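Local coordinates for tail protein, 43 kDa (Neisseria meningitidis MC58, PDB 3D37) that is of unknown function but is probably a baseplate hub component of a phage-type tail encoded in the bacterial genome, at residues His232-Thr244 and Asp257-Leu270. Residues are numbered along the deposited sequence; the frame is centred on the assembly and turned at random.
Sequences HDLKWVYKDPTMT and DNLAALQKQAKKQL
Trp236 and Tyr238, on the edge strand of a small three-stranded sheet, pack against the helix that crosses one face of that sheet. Strand 234-239 and helix 259-270 run in roughly the same direction, with their axes 40° apart and 8.2 Å at closest approach. Leu234, Trp236 and Tyr238, alternate residues of the strand, all point at the helix. The indole of Trp236 does most of the work. With CG anti to the backbone N (chi1 178°), it is carried alongside the helix, where Gln263, Ala266, Lys267 and Leu270 meet it. Gln263 lies across one face: CG sits over the five-membered ring in a CH-pi contact, 4.2 Å from its centroid, while the amide stacks with its plane tilted 25° from the ring. The benzo end of the indole reaches on to Ala266, whose CB meets CZ3 of Trp236 at 3.5 Å, and meets Leu270 CD1 near the ring plane. That same methyl, CD1 of Leu270, rests over a face of the Tyr238 ring, 3.7 Å from its centroid, so one leucine bridges both aromatics. Toward the helix start, Leu262 pushes CD2 against the backbone, 3.4 Å from Lys235 N, and CD2 of Leu259 comes within 3.3 Å of Lys235 O. Leu234 CD1 meets the backbone at Asp257 C and Asn258 N, just before the helix, where Asn258 serves as N-cap, its OD1 accepting from Ala261 N at 2.7 Å. No hydrogen bond links strand to helix; side-chain packing, largely apolar and aromatic, holds the joint near the protein surface. Strand 234-239 pairs antiparallel with central strand 215-220, with a classic bulge at Asp233 and Leu234 opposite Ala220; the helix, which continues to residue 276, also touches Phe218 of that strand through Ala266 and Val253 through Leu262.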
ATOM      1  N   HIS A 232      36.159 -47.999   6.467  1.00 50.75           N
ATOM      2  CA  HIS A 232      36.703 -46.749   5.925  1.00 50.78           C
ATOM      3  C   HIS A 232      38.195 -46.629   6.262  1.00 50.82           C
ATOM      4  O   HIS A 232      38.575 -46.115   7.331  1.00 50.99           O
ATOM      5  CB  HIS A 232      35.917 -45.508   6.426  1.00 50.70           C
ATOM      6  CG  HIS A 232      34.549 -45.379   5.823  1.00 50.23           C
ATOM      7  ND1 HIS A 232      33.402 -45.298   6.586  1.00 49.07           N
ATOM      8  CD2 HIS A 232      34.144 -45.359   4.530  1.00 49.33           C
ATOM      9  CE1 HIS A 232      32.353 -45.222   5.787  1.00 50.81           C
ATOM     10  NE2 HIS A 232      32.775 -45.254   4.535  1.00 50.20           N
ATOM     11  N   ASP A 233      39.031 -47.105   5.335  1.00 50.58           N
ATOM     12  CA  ASP A 233      40.497 -47.103   5.537  1.00 50.27           C
ATOM     13  C   ASP A 233      41.147 -45.760   5.154  1.00 49.73           C
ATOM     14  O   ASP A 233      42.283 -45.496   5.556  1.00 50.46           O
ATOM     15  CB  ASP A 233      41.187 -48.282   4.807  1.00 50.14           C
ATOM     16  CG  ASP A 233      40.876 -48.321   3.314  1.00 50.95           C
ATOM     17  OD1 ASP A 233      39.781 -47.883   2.908  1.00 54.47           O
ATOM     18  OD2 ASP A 233      41.718 -48.803   2.540  1.00 51.12           O
ATOM     19  N   LEU A 234      40.434 -44.926   4.398  1.00 48.70           N
ATOM     20  CA  LEU A 234      40.918 -43.597   4.021  1.00 48.12           C
ATOM     21  C   LEU A 234      40.249 -42.516   4.877  1.00 46.89           C
ATOM     22  O   LEU A 234      39.034 -42.507   5.069  1.00 45.58           O
ATOM     23  CB  LEU A 234      40.655 -43.307   2.533  1.00 48.41           C
ATOM     24  CG  LEU A 234      40.985 -44.401   1.525  1.00 47.47           C
ATOM     25  CD1 LEU A 234      40.626 -43.952   0.103  1.00 47.70           C
ATOM     26  CD2 LEU A 234      42.446 -44.796   1.641  1.00 48.92           C
ATOM     27  N   LYS A 235      41.076 -41.595   5.346  1.00 45.88           N
ATOM     28  CA  LYS A 235      40.716 -40.695   6.388  1.00 45.78           C
ATOM     29  C   LYS A 235      41.678 -39.502   6.320  1.00 45.80           C
ATOM     30  O   LYS A 235      42.916 -39.671   6.295  1.00 44.73           O
ATOM     31  CB  LYS A 235      40.773 -41.382   7.768  1.00 45.79           C
ATOM     32  CG  LYS A 235      39.957 -40.702   8.872  1.00 47.00           C
ATOM     33  CD  LYS A 235      40.801 -39.898   9.874  1.00 48.22           C
ATOM     34  CE  LYS A 235      41.210 -40.702  11.135  1.00 48.86           C
ATOM     35  NZ  LYS A 235      41.111 -39.858  12.415  1.00 49.68           N
ATOM     36  N   TRP A 236      41.068 -38.313   6.221  1.00 45.23           N
ATOM     37  CA  TRP A 236      41.760 -37.035   6.295  1.00 45.04           C
ATOM     38  C   TRP A 236      40.888 -36.108   7.127  1.00 44.81           C
ATOM     39  O   TRP A 236      39.700 -35.958   6.852  1.00 44.96           O
ATOM     40  CB  TRP A 236      41.961 -36.453   4.887  1.00 44.72           C
ATOM     41  CG  TRP A 236      42.616 -35.144   4.931  1.00 44.39           C
ATOM     42  CD1 TRP A 236      43.893 -34.895   5.328  1.00 44.88           C
ATOM     43  CD2 TRP A 236      42.028 -33.873   4.636  1.00 44.89           C
ATOM     44  NE1 TRP A 236      44.149 -33.550   5.285  1.00 45.32           N
ATOM     45  CE2 TRP A 236      43.017 -32.894   4.870  1.00 45.36           C
ATOM     46  CE3 TRP A 236      40.761 -33.465   4.213  1.00 43.12           C
ATOM     47  CZ2 TRP A 236      42.791 -31.539   4.666  1.00 44.25           C
ATOM     48  CZ3 TRP A 236      40.534 -32.120   4.031  1.00 44.34           C
ATOM     49  CH2 TRP A 236      41.544 -31.169   4.256  1.00 44.44           C
ATOM     50  N   VAL A 237      41.458 -35.463   8.134  1.00 45.18           N
ATOM     51  CA  VAL A 237      40.684 -34.517   8.936  1.00 45.21           C
ATOM     52  C   VAL A 237      41.230 -33.097   8.841  1.00 45.52           C
ATOM     53  O   VAL A 237      42.444 -32.861   8.846  1.00 45.34           O
ATOM     54  CB  VAL A 237      40.496 -34.976  10.429  1.00 45.96           C
ATOM     55  CG1 VAL A 237      41.414 -36.132  10.775  1.00 43.80           C
ATOM     56  CG2 VAL A 237      40.611 -33.792  11.408  1.00 44.78           C
ATOM     57  N   TYR A 238      40.286 -32.171   8.726  1.00 45.06           N
ATOM     58  CA  TYR A 238      40.548 -30.777   8.571  1.00 45.94           C
ATOM     59  C   TYR A 238      40.191 -30.137   9.907  1.00 46.30           C
ATOM     60  O   TYR A 238      39.274 -30.592  10.574  1.00 45.70           O
ATOM     61  CB  TYR A 238      39.662 -30.227   7.422  1.00 45.12           C
ATOM     62  CG  TYR A 238      39.508 -28.732   7.418  1.00 44.55           C
ATOM     63  CD1 TYR A 238      40.476 -27.915   6.854  1.00 43.75           C
ATOM     64  CD2 TYR A 238      38.392 -28.126   7.997  1.00 43.48           C
ATOM     65  CE1 TYR A 238      40.335 -26.516   6.880  1.00 44.67           C
ATOM     66  CE2 TYR A 238      38.251 -26.743   8.022  1.00 44.46           C
ATOM     67  CZ  TYR A 238      39.227 -25.950   7.455  1.00 43.64           C
ATOM     68  OH  TYR A 238      39.079 -24.590   7.459  1.00 45.63           O
ATOM     69  N   LYS A 239      40.938 -29.108  10.296  1.00 47.93           N
ATOM     70  CA  LYS A 239      40.638 -28.279  11.477  1.00 49.58           C
ATOM     71  C   LYS A 239      40.948 -26.823  11.129  1.00 50.20           C
ATOM     72  O   LYS A 239      41.916 -26.551  10.440  1.00 49.47           O
ATOM     73  CB  LYS A 239      41.480 -28.721  12.699  1.00 49.35           C
ATOM     74  CG  LYS A 239      41.881 -30.219  12.716  1.00 50.89           C
ATOM     75  CD  LYS A 239      42.635 -30.678  14.013  1.00 50.89           C
ATOM     76  CE  LYS A 239      44.091 -30.144  14.128  1.00 52.16           C
ATOM     77  NZ  LYS A 239      45.019 -31.021  14.979  1.00 51.51           N
ATOM     78  N   ASP A 240      40.112 -25.882  11.551  1.00 52.49           N
ATOM     79  CA  ASP A 240      40.570 -24.475  11.600  1.00 54.39           C
ATOM     80  C   ASP A 240      40.792 -24.126  13.066  1.00 55.76           C
ATOM     81  O   ASP A 240      39.842 -24.170  13.865  1.00 56.18           O
ATOM     82  CB  ASP A 240      39.644 -23.450  10.891  1.00 55.13           C
ATOM     83  CG  ASP A 240      38.190 -23.499  11.366  1.00 56.50           C
ATOM     84  OD1 ASP A 240      37.770 -24.573  11.866  1.00 59.51           O
ATOM     85  OD2 ASP A 240      37.463 -22.476  11.202  1.00 56.45           O
ATOM     86  N   PRO A 241      42.055 -23.839  13.446  1.00 56.97           N
ATOM     87  CA  PRO A 241      42.271 -23.467  14.837  1.00 57.51           C
ATOM     88  C   PRO A 241      41.637 -22.133  15.268  1.00 58.36           C
ATOM     89  O   PRO A 241      41.758 -21.773  16.443  1.00 59.46           O
ATOM     90  CB  PRO A 241      43.814 -23.436  14.960  1.00 57.84           C
ATOM     91  CG  PRO A 241      44.300 -24.304  13.825  1.00 57.63           C
ATOM     92  CD  PRO A 241      43.338 -23.926  12.723  1.00 57.35           C
ATOM     93  N   THR A 242      40.963 -21.421  14.357  1.00 58.61           N
ATOM     94  CA  THR A 242      40.219 -20.196  14.728  1.00 58.53           C
ATOM     95  C   THR A 242      38.747 -20.433  15.167  1.00 58.58           C
ATOM     96  O   THR A 242      38.105 -19.513  15.677  1.00 58.79           O
ATOM     97  CB  THR A 242      40.256 -19.156  13.592  1.00 58.73           C
ATOM     98  OG1 THR A 242      41.551 -19.162  12.983  1.00 59.24           O
ATOM     99  CG2 THR A 242      39.940 -17.739  14.131  1.00 58.88           C
ATOM    100  N   MET A 243      38.228 -21.647  14.952  1.00 58.40           N
ATOM    101  CA  MET A 243      36.936 -22.101  15.520  1.00 57.73           C
ATOM    102  C   MET A 243      37.119 -22.510  16.989  1.00 57.08           C
ATOM    103  O   MET A 243      37.800 -23.502  17.275  1.00 56.88           O
ATOM    104  CB  MET A 243      36.367 -23.322  14.738  1.00 58.23           C
ATOM    105  CG  MET A 243      35.349 -23.010  13.603  1.00 58.95           C
ATOM    106  SD  MET A 243      33.707 -22.591  14.233  1.00 59.80           S
ATOM    107  CE  MET A 243      32.930 -24.155  14.616  1.00 60.53           C
ATOM    108  N   THR A 244      36.507 -21.767  17.913  1.00 55.96           N
ATOM    109  CA  THR A 244      36.462 -22.193  19.317  1.00 55.49           C
ATOM    110  C   THR A 244      35.281 -23.141  19.583  1.00 54.86           C
ATOM    111  O   THR A 244      35.402 -24.093  20.369  1.00 55.14           O
ATOM    112  CB  THR A 244      36.395 -21.009  20.295  1.00 55.07           C
ATOM    113  OG1 THR A 244      35.395 -20.089  19.864  1.00 55.79           O
ATOM    114  CG2 THR A 244      37.714 -20.300  20.349  1.00 55.66           C
ATOM    115  N   ASP A 257      39.890 -42.904  -3.858  1.00 60.41           N
ATOM    116  CA  ASP A 257      40.374 -44.255  -3.558  1.00 59.88           C
ATOM    117  C   ASP A 257      41.818 -44.275  -3.058  1.00 59.59           C
ATOM    118  O   ASP A 257      42.498 -45.308  -3.105  1.00 60.05           O
ATOM    119  CB  ASP A 257      40.222 -45.149  -4.793  1.00 60.35           C
ATOM    120  CG  ASP A 257      38.765 -45.395  -5.158  1.00 61.94           C
ATOM    121  OD1 ASP A 257      37.922 -44.477  -4.944  1.00 63.58           O
ATOM    122  OD2 ASP A 257      38.462 -46.511  -5.652  1.00 64.66           O
ATOM    123  N   ASN A 258      42.263 -43.134  -2.555  1.00 59.02           N
ATOM    124  CA  ASN A 258      43.614 -42.945  -2.009  1.00 58.53           C
ATOM    125  C   ASN A 258      43.611 -41.604  -1.248  1.00 57.73           C
ATOM    126  O   ASN A 258      42.733 -40.765  -1.488  1.00 57.05           O
ATOM    127  CB  ASN A 258      44.683 -42.969  -3.124  1.00 58.53           C
ATOM    128  CG  ASN A 258      44.270 -42.164  -4.371  1.00 60.19           C
ATOM    129  OD1 ASN A 258      44.312 -40.928  -4.378  1.00 60.95           O
ATOM    130  ND2 ASN A 258      43.861 -42.872  -5.427  1.00 61.73           N
ATOM    131  N   LEU A 259      44.573 -41.413  -0.338  1.00 57.20           N
ATOM    132  CA  LEU A 259      44.639 -40.181   0.474  1.00 56.65           C
ATOM    133  C   LEU A 259      44.707 -38.915  -0.390  1.00 56.01           C
ATOM    134  O   LEU A 259      44.271 -37.849   0.055  1.00 55.97           O
ATOM    135  CB  LEU A 259      45.819 -40.204   1.462  1.00 56.85           C
ATOM    136  CG  LEU A 259      45.638 -39.531   2.844  1.00 57.95           C
ATOM    137  CD1 LEU A 259      44.969 -38.122   2.801  1.00 58.26           C
ATOM    138  CD2 LEU A 259      44.888 -40.446   3.824  1.00 59.27           C
ATOM    139  N   ALA A 260      45.244 -39.039  -1.606  1.00 55.01           N
ATOM    140  CA  ALA A 260      45.291 -37.942  -2.585  1.00 54.53           C
ATOM    141  C   ALA A 260      43.909 -37.571  -3.146  1.00 53.83           C
ATOM    142  O   ALA A 260      43.546 -36.388  -3.180  1.00 53.96           O
ATOM    143  CB  ALA A 260      46.231 -38.294  -3.735  1.00 54.39           C
ATOM    144  N   ALA A 261      43.159 -38.569  -3.609  1.00 52.80           N
ATOM    145  CA  ALA A 261      41.815 -38.332  -4.132  1.00 52.13           C
ATOM    146  C   ALA A 261      40.825 -37.936  -3.024  1.00 51.83           C
ATOM    147  O   ALA A 261      39.902 -37.136  -3.272  1.00 51.05           O
ATOM    148  CB  ALA A 261      41.304 -39.522  -4.856  1.00 51.51           C
ATOM    149  N   LEU A 262      40.993 -38.499  -1.819  1.00 51.11           N
ATOM    150  CA  LEU A 262      40.128 -38.117  -0.684  1.00 50.68           C
ATOM    151  C   LEU A 262      40.341 -36.648  -0.331  1.00 49.94           C
ATOM    152  O   LEU A 262      39.378 -35.907  -0.165  1.00 49.95           O
ATOM    153  CB  LEU A 262      40.362 -39.014   0.558  1.00 50.49           C
ATOM    154  CG  LEU A 262      39.489 -38.649   1.785  1.00 50.51           C
ATOM    155  CD1 LEU A 262      37.997 -38.748   1.434  1.00 48.68           C
ATOM    156  CD2 LEU A 262      39.822 -39.491   3.030  1.00 49.98           C
ATOM    157  N   GLN A 263      41.608 -36.246  -0.242  1.00 49.50           N
ATOM    158  CA  GLN A 263      42.013 -34.873   0.087  1.00 49.70           C
ATOM    159  C   GLN A 263      41.589 -33.835  -0.963  1.00 49.32           C
ATOM    160  O   GLN A 263      41.089 -32.753  -0.603  1.00 49.30           O
ATOM    161  CB  GLN A 263      43.530 -34.824   0.317  1.00 49.79           C
ATOM    162  CG  GLN A 263      44.084 -33.555   0.948  1.00 49.80           C
ATOM    163  CD  GLN A 263      45.482 -33.738   1.549  1.00 50.78           C
ATOM    164  OE1 GLN A 263      46.107 -34.818   1.444  1.00 50.54           O
ATOM    165  NE2 GLN A 263      45.971 -32.684   2.205  1.00 51.42           N
ATOM    166  N   LYS A 264      41.782 -34.152  -2.244  1.00 49.08           N
ATOM    167  CA  LYS A 264      41.281 -33.305  -3.344  1.00 48.70           C
ATOM    168  C   LYS A 264      39.775 -33.013  -3.221  1.00 47.62           C
ATOM    169  O   LYS A 264      39.329 -31.866  -3.325  1.00 47.50           O
ATOM    170  CB  LYS A 264      41.562 -33.967  -4.703  1.00 49.15           C
ATOM    171  CG  LYS A 264      41.154 -33.139  -5.941  1.00 49.96           C
ATOM    172  CD  LYS A 264      41.020 -34.036  -7.201  1.00 51.01           C
ATOM    173  CE  LYS A 264      40.776 -33.229  -8.501  1.00 53.04           C
ATOM    174  NZ  LYS A 264      41.912 -33.376  -9.486  1.00 54.24           N
ATOM    175  N   GLN A 265      38.979 -34.053  -3.016  1.00 46.52           N
ATOM    176  CA  GLN A 265      37.522 -33.856  -2.986  1.00 45.66           C
ATOM    177  C   GLN A 265      36.973 -33.223  -1.703  1.00 43.70           C
ATOM    178  O   GLN A 265      35.945 -32.516  -1.748  1.00 41.80           O
ATOM    179  CB  GLN A 265      36.841 -35.184  -3.196  1.00 46.47           C
ATOM    180  CG  GLN A 265      37.126 -35.817  -4.558  1.00 48.29           C
ATOM    181  CD  GLN A 265      36.149 -36.942  -4.827  1.00 49.48           C
ATOM    182  OE1 GLN A 265      34.923 -36.713  -4.898  1.00 54.08           O
ATOM    183  NE2 GLN A 265      36.667 -38.172  -4.925  1.00 53.38           N
ATOM    184  N   ALA A 266      37.636 -33.526  -0.577  1.00 41.68           N
ATOM    185  CA  ALA A 266      37.306 -32.943   0.719  1.00 41.47           C
ATOM    186  C   ALA A 266      37.516 -31.453   0.617  1.00 39.66           C
ATOM    187  O   ALA A 266      36.705 -30.683   1.084  1.00 39.11           O
ATOM    188  CB  ALA A 266      38.198 -33.506   1.826  1.00 39.80           C
ATOM    189  N   LYS A 267      38.627 -31.076  -0.006  1.00 39.53           N
ATOM    190  CA  LYS A 267      38.994 -29.680  -0.186  1.00 40.11           C
ATOM    191  C   LYS A 267      38.015 -28.947  -1.093  1.00 39.17           C
ATOM    192  O   LYS A 267      37.714 -27.774  -0.859  1.00 39.04           O
ATOM    193  CB  LYS A 267      40.436 -29.548  -0.690  1.00 40.61           C
ATOM    194  CG  LYS A 267      41.434 -29.567   0.455  1.00 42.59           C
ATOM    195  CD  LYS A 267      42.901 -29.553  -0.000  1.00 42.76           C
ATOM    196  CE  LYS A 267      43.802 -29.392   1.214  1.00 45.09           C
ATOM    197  NZ  LYS A 267      45.248 -29.173   0.858  1.00 47.02           N
ATOM    198  N   LYS A 268      37.483 -29.638  -2.091  1.00 38.27           N
ATOM    199  CA  LYS A 268      36.453 -29.023  -2.898  1.00 37.75           C
ATOM    200  C   LYS A 268      35.216 -28.798  -2.051  1.00 35.67           C
ATOM    201  O   LYS A 268      34.642 -27.715  -2.131  1.00 35.00           O
ATOM    202  CB  LYS A 268      36.092 -29.793  -4.182  1.00 37.46           C
ATOM    203  CG  LYS A 268      35.169 -28.894  -5.104  1.00 40.00           C
ATOM    204  CD  LYS A 268      34.382 -29.691  -6.142  1.00 40.74           C
ATOM    205  CE  LYS A 268      33.761 -28.751  -7.219  1.00 42.08           C
ATOM    206  NZ  LYS A 268      33.076 -27.556  -6.691  1.00 39.37           N
ATOM    207  N   GLN A 269      34.808 -29.784  -1.243  1.00 34.16           N
ATOM    208  CA  GLN A 269      33.695 -29.546  -0.296  1.00 33.28           C
ATOM    209  C   GLN A 269      33.936 -28.357   0.667  1.00 31.08           C
ATOM    210  O   GLN A 269      33.013 -27.598   0.967  1.00 29.69           O
ATOM    211  CB  GLN A 269      33.371 -30.792   0.527  1.00 33.30           C
ATOM    212  CG  GLN A 269      32.177 -30.583   1.478  1.00 35.31           C
ATOM    213  CD  GLN A 269      30.882 -30.338   0.699  1.00 39.38           C
ATOM    214  OE1 GLN A 269      30.391 -29.186   0.580  1.00 43.13           O
ATOM    215  NE2 GLN A 269      30.329 -31.427   0.134  1.00 41.02           N
ATOM    216  N   LEU A 270      35.158 -28.224   1.175  1.00 28.87           N
ATOM    217  CA  LEU A 270      35.460 -27.128   2.087  1.00 28.86           C
ATOM    218  C   LEU A 270      35.334 -25.820   1.348  1.00 27.89           C
ATOM    219  O   LEU A 270      34.918 -24.861   1.934  1.00 25.79           O
ATOM    220  CB  LEU A 270      36.864 -27.225   2.730  1.00 28.25           C
ATOM    221  CG  LEU A 270      37.081 -28.321   3.785  1.00 29.82           C
ATOM    222  CD1 LEU A 270      38.594 -28.591   4.066  1.00 31.56           C
ATOM    223  CD2 LEU A 270      36.357 -28.036   5.067  1.00 28.21           C
TER